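Local coordinates for protein lectin 2 (PDB 4TQK) that binds N-acetylglucosamine as a fungal beta-propeller lectin and probably recognises glycans that end in this sugar, at residues A[281-286]-A[301-306]. The protein carries 1 engineered substitution. Sequence-based numbering, arbitrary orientation.
Sequences AKHPRF and FGNAGV. With NAG (2-acetamido-2-deoxy-beta-D-glucopyranose), chain G.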
loop_
_atom_site.group_PDB
_atom_site.type_symbol
_atom_site.label_atom_id
_atom_site.label_comp_id
_atom_site.label_asym_id
_atom_site.label_seq_id
_atom_site.Cartn_x
_atom_site.Cartn_y
_atom_site.Cartn_z
ATOM N N ALA A 281 31.705 -14.178 6.714
ATOM C CA ALA A 281 31.201 -14.076 8.087
ATOM C C ALA A 281 30.902 -12.659 8.600
ATOM O O ALA A 281 30.163 -12.498 9.573
ATOM C CB ALA A 281 32.170 -14.771 9.042
ATOM N N LYS A 282 31.470 -11.635 7.969
ATOM C CA LYS A 282 31.415 -10.303 8.557
ATOM C C LYS A 282 30.781 -9.249 7.660
ATOM O O LYS A 282 30.165 -8.303 8.156
ATOM C CB LYS A 282 32.824 -9.835 8.951
ATOM C CG LYS A 282 33.586 -10.781 9.860
ATOM C CD LYS A 282 34.944 -10.212 10.214
ATOM C CE LYS A 282 35.571 -10.996 11.350
ATOM N NZ LYS A 282 36.898 -10.449 11.734
ATOM N N HIS A 283 30.939 -9.409 6.349
ATOM C CA HIS A 283 30.667 -8.317 5.416
ATOM C C HIS A 283 29.607 -8.667 4.392
ATOM O O HIS A 283 29.931 -9.158 3.321
ATOM C CB HIS A 283 31.953 -7.926 4.694
ATOM C CG HIS A 283 33.145 -7.861 5.595
ATOM N ND1 HIS A 283 34.163 -8.790 5.549
ATOM C CD2 HIS A 283 33.477 -6.992 6.576
ATOM C CE1 HIS A 283 35.072 -8.485 6.452
ATOM N NE2 HIS A 283 34.681 -7.401 7.093
ATOM N N PRO A 284 28.330 -8.451 4.734
ATOM C CA PRO A 284 27.300 -8.749 3.733
ATOM C C PRO A 284 27.322 -7.768 2.561
ATOM O O PRO A 284 27.537 -6.578 2.774
ATOM C CB PRO A 284 25.982 -8.674 4.523
ATOM C CG PRO A 284 26.309 -8.076 5.834
ATOM C CD PRO A 284 27.775 -8.295 6.088
ATOM N N ARG A 285 27.112 -8.280 1.351
ATOM C CA ARG A 285 27.059 -7.469 0.139
ATOM C C ARG A 285 25.734 -7.630 -0.607
ATOM O O ARG A 285 25.139 -8.705 -0.605
ATOM C CB ARG A 285 28.233 -7.813 -0.781
ATOM C CG ARG A 285 29.540 -7.174 -0.341
ATOM C CD ARG A 285 30.722 -8.124 -0.484
ATOM N NE ARG A 285 30.705 -9.225 0.481
ATOM C CZ ARG A 285 31.540 -10.263 0.430
ATOM N NH1 ARG A 285 32.454 -10.336 -0.531
ATOM N NH2 ARG A 285 31.459 -11.236 1.331
ATOM N N PHE A 286 25.285 -6.552 -1.248
ATOM C CA PHE A 286 23.998 -6.528 -1.932
ATOM C C PHE A 286 24.145 -5.846 -3.274
ATOM O O PHE A 286 25.140 -5.168 -3.533
ATOM C CB PHE A 286 22.954 -5.756 -1.113
ATOM C CG PHE A 286 22.747 -6.306 0.255
ATOM C CD1 PHE A 286 21.691 -7.158 0.514
ATOM C CD2 PHE A 286 23.627 -6.001 1.278
ATOM C CE1 PHE A 286 21.511 -7.690 1.775
ATOM C CE2 PHE A 286 23.453 -6.528 2.533
ATOM C CZ PHE A 286 22.392 -7.374 2.784
ATOM N N PHE A 301 28.732 -3.934 3.384
ATOM C CA PHE A 301 28.960 -3.584 4.766
ATOM C C PHE A 301 30.316 -4.152 5.221
ATOM O O PHE A 301 30.416 -5.319 5.616
ATOM C CB PHE A 301 27.800 -4.110 5.609
ATOM C CG PHE A 301 26.477 -3.533 5.202
ATOM C CD1 PHE A 301 25.997 -2.378 5.805
ATOM C CD2 PHE A 301 25.738 -4.106 4.172
ATOM C CE1 PHE A 301 24.784 -1.827 5.417
ATOM C CE2 PHE A 301 24.521 -3.554 3.774
ATOM C CZ PHE A 301 24.050 -2.415 4.397
ATOM N N GLY A 302 31.356 -3.322 5.150
ATOM C CA GLY A 302 32.714 -3.759 5.452
ATOM C C GLY A 302 33.088 -3.483 6.892
ATOM O O GLY A 302 32.214 -3.361 7.751
ATOM N N ASN A 303 34.379 -3.375 7.176
ATOM C CA ASN A 303 34.793 -3.095 8.547
ATOM C C ASN A 303 34.408 -1.700 9.035
ATOM O O ASN A 303 33.836 -1.561 10.106
ATOM C CB ASN A 303 36.294 -3.301 8.731
ATOM C CG ASN A 303 36.708 -4.740 8.563
ATOM O OD1 ASN A 303 36.150 -5.647 9.195
ATOM N ND2 ASN A 303 37.703 -4.964 7.709
ATOM N N ALA A 304 34.750 -0.667 8.270
ATOM C CA ALA A 304 34.579 0.706 8.738
ATOM C C ALA A 304 33.182 1.237 8.497
ATOM O O ALA A 304 32.737 2.156 9.184
ATOM C CB ALA A 304 35.604 1.629 8.098
ATOM N N GLY A 305 32.492 0.675 7.514
ATOM C CA GLY A 305 31.168 1.164 7.186
ATOM C C GLY A 305 30.677 0.700 5.841
ATOM O O GLY A 305 31.142 -0.317 5.317
ATOM N N VAL A 306 29.734 1.456 5.283
ATOM C CA VAL A 306 29.103 1.126 4.011
ATOM C C VAL A 306 29.904 1.589 2.783
ATOM O O VAL A 306 30.116 2.771 2.605
ATOM C CB VAL A 306 27.693 1.732 3.948
ATOM C CG1 VAL A 306 27.016 1.360 2.644
ATOM C CG2 VAL A 306 26.863 1.261 5.140
HETATM C C1 NAG G . 39.324 -2.137 3.172
HETATM C C2 NAG G . 37.927 -2.435 2.649
HETATM C C3 NAG G . 38.074 -2.298 1.144
HETATM C C4 NAG G . 38.530 -0.877 0.824
HETATM C C5 NAG G . 39.777 -0.493 1.621
HETATM C C6 NAG G . 40.178 0.964 1.414
HETATM C C7 NAG G . 36.539 -3.989 3.992
HETATM C C8 NAG G . 36.133 -5.423 4.184
HETATM N N2 NAG G . 37.463 -3.755 3.050
HETATM O O1 NAG G . 39.449 -2.504 4.517
HETATM O O3 NAG G . 36.871 -2.601 0.478
HETATM O O4 NAG G . 38.820 -0.803 -0.539
HETATM O O5 NAG G . 39.564 -0.758 2.990
HETATM O O6 NAG G . 39.141 1.823 1.832
HETATM O O7 NAG G . 36.017 -3.118 4.687
HETATM O O HOH W 1 29.925 -5.503 8.584
#
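The carbonyl oxygen of Phe-301 is gripped from two directions: CA of His-283 offers it a CA-H...O contact at 3.0 Å, and a water forms a hydrogen bond to Phe-301 O (3.0 Å), with Lys-282 O as its alternative acceptor. The N-H of the same residue, Phe-301, donates an almost straight bond to Pro-284 O (3.0 Å), joining the residue just before strand 285-288 to the last residue of strand 297-301 within one propeller blade. The Phe-301 ring, its edge turned to Pro-284 O, meets Phe-286 rim to rim, with planes at 90° and CE2 to CE2 of the two rings 3.4 Å apart; Val-342 of the neighbouring blade touches both.

On the sugar side, His-283 illustrates a bond between two sugar-contacting residues, which probably helps to position the binding surface. Its NE2 donates within the ring plane to Asn-303 OD1 (3.1 Å); the donor lies above the amide's carbonyl plane, not on a lone pair, and ring and amide planes are 83° apart. With CG beside the backbone N, chi1 -43° places CD2 beside Gly-302 CA and turns NE2 to Asn-303, while Gln-279 N bonds to ND1. One face lies on CB of Lys-282; across the opposite face, 3.8 Å above the plane, sits the acetamido methyl C8 of N-acetylglucosamine, while Asn-303 N donates to the amide oxygen O7 (3.0 Å). Asp-271, Lys-276, Trp-278 and Tyr-307 bind the sugar as well. The bonding implies an imidazole with its proton on NE2 and an acceptor at ND1, probably neutral, whose face receives the methyl of the acetamido group that distinguishes this sugar from glucose.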